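PDB 4P0D: trypsin-resistant surface T6 protein from Streptococcus pyogenes serotype M6, which forms the backbone subunit of the pilus on the streptococcal surface, probably joined to its neighbours and to the cell wall by sortase. Local coordinates for residues 11-16 with 140-145. The protein carries 1 engineered substitution. Numbering follows the deposited sequence.
Sequences KITNIE and TSVAKS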
# COMPACT_ATOMS: atom_id res chain seq x y z
N LYS A 11 -37.19 5.68 10.57
CA LYS A 11 -36.65 5.38 9.26
C LYS A 11 -35.28 6.02 9.04
O LYS A 11 -35.04 7.16 9.43
CB LYS A 11 -37.64 5.84 8.20
CG LYS A 11 -37.18 5.66 6.76
CD LYS A 11 -38.31 6.01 5.80
CE LYS A 11 -37.89 5.92 4.35
NZ LYS A 11 -39.10 5.86 3.48
N ILE A 12 -34.40 5.26 8.42
CA ILE A 12 -33.09 5.75 8.06
C ILE A 12 -32.96 5.63 6.53
O ILE A 12 -33.24 4.57 5.97
CB ILE A 12 -31.98 4.95 8.75
CG1 ILE A 12 -32.13 5.06 10.27
CG2 ILE A 12 -30.61 5.49 8.34
CD1 ILE A 12 -31.31 4.04 11.05
N THR A 13 -32.59 6.72 5.88
CA THR A 13 -32.28 6.69 4.44
C THR A 13 -30.78 6.88 4.16
O THR A 13 -29.99 7.09 5.09
CB THR A 13 -33.06 7.76 3.67
OG1 THR A 13 -32.72 9.03 4.21
CG2 THR A 13 -34.55 7.54 3.80
N ASN A 14 -30.41 6.78 2.89
CA ASN A 14 -29.02 6.94 2.45
C ASN A 14 -28.08 5.91 3.05
O ASN A 14 -26.93 6.21 3.39
CB ASN A 14 -28.48 8.36 2.75
CG ASN A 14 -27.27 8.71 1.89
OD1 ASN A 14 -27.22 8.35 0.72
ND2 ASN A 14 -26.28 9.39 2.48
N ILE A 15 -28.54 4.66 3.11
CA ILE A 15 -27.74 3.57 3.62
C ILE A 15 -26.98 2.94 2.46
O ILE A 15 -27.57 2.31 1.57
CB ILE A 15 -28.60 2.51 4.33
CG1 ILE A 15 -29.41 3.16 5.46
CG2 ILE A 15 -27.72 1.40 4.91
CD1 ILE A 15 -30.20 2.20 6.32
N GLU A 16 -25.66 3.12 2.46
CA GLU A 16 -24.79 2.61 1.42
C GLU A 16 -23.87 1.56 2.00
O GLU A 16 -23.52 1.59 3.17
CB GLU A 16 -23.95 3.75 0.85
CG GLU A 16 -24.72 4.77 0.01
CD GLU A 16 -23.91 6.05 -0.21
OE1 GLU A 16 -23.67 6.83 0.75
OE2 GLU A 16 -23.49 6.27 -1.34
N THR A 140 -37.70 10.32 10.30
CA THR A 140 -36.83 9.88 9.21
C THR A 140 -35.53 10.67 9.29
O THR A 140 -35.56 11.90 9.39
CB THR A 140 -37.50 10.14 7.86
OG1 THR A 140 -38.79 9.51 7.86
CG2 THR A 140 -36.65 9.58 6.71
N SER A 141 -34.40 9.96 9.27
CA SER A 141 -33.09 10.60 9.28
C SER A 141 -32.24 10.11 8.12
O SER A 141 -32.25 8.94 7.79
CB SER A 141 -32.36 10.32 10.59
OG SER A 141 -33.18 10.73 11.67
N VAL A 142 -31.49 11.03 7.53
CA VAL A 142 -30.52 10.70 6.47
C VAL A 142 -29.19 10.27 7.10
O VAL A 142 -28.54 11.03 7.83
CB VAL A 142 -30.32 11.91 5.54
CG1 VAL A 142 -29.33 11.60 4.43
CG2 VAL A 142 -31.67 12.33 4.95
N ALA A 143 -28.78 9.04 6.82
CA ALA A 143 -27.55 8.54 7.35
C ALA A 143 -26.42 9.33 6.72
O ALA A 143 -26.54 9.82 5.58
CB ALA A 143 -27.39 7.07 7.06
N LYS A 144 -25.34 9.47 7.49
CA LYS A 144 -24.15 10.18 7.07
C LYS A 144 -22.90 9.30 7.24
O LYS A 144 -22.60 8.80 8.32
CB LYS A 144 -23.99 11.48 7.85
CG LYS A 144 -22.77 12.29 7.40
CD LYS A 144 -22.81 13.71 7.93
CE LYS A 144 -21.42 14.33 7.94
NZ LYS A 144 -21.51 15.79 8.22
N SER A 145 -22.17 9.14 6.14
CA SER A 145 -21.01 8.29 6.13
C SER A 145 -19.89 8.91 5.28
O SER A 145 -20.14 9.82 4.48
CB SER A 145 -21.41 6.91 5.57
OG SER A 145 -21.84 7.04 4.22
O HOH W 1 -24.22 6.84 3.47
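Ile12 and Ala143 make the close-packed side of this contact: CG2 of Ile12 drops onto CB of Ala143 at 3.8 Å, and the isoleucine carries on inward to Ile112 and Ala98. Ser141 shares that face and touches Leu114. Between the chains the backbone ladder is even, with Ser141 N giving to Lys11 O, Thr13 N to Ser141 O at 2.9 Å, and Ala143 N to Thr13 O. All three are nearly straight, and this is parallel pairing, strand 7-13 beside strand 139-155 in the N-terminal Ig-like domain of the pilin; strand 86-91 beside 7-13 and strand 108-116 beside 139-155 both run antiparallel to them. The opposite face is more open. There the near half of the extended Lys11 chain, CB to CD, lies alongside Thr140 before its end leads away, while OG1 of Thr13 rests against CG2 of Val142 at 3.5 Å. Past Thr13 and Val142 the regular pairing stops, the chains spread, and polar groups bridge the gap. Asn14 holds CG anti to its own N (chi1 -160°), which carries the amide across, and ND2 donates to Ala143 O at 3.1 Å. That oxygen lies nearly in the plane of the Asn14 side-chain amide, though ND2 sits 33° off the plane of the Ala143 carbonyl. Farther on, a water donates to Asn14 O and Glu16 OE1; Ser145 OG is hydrogen-bonded to Arg107.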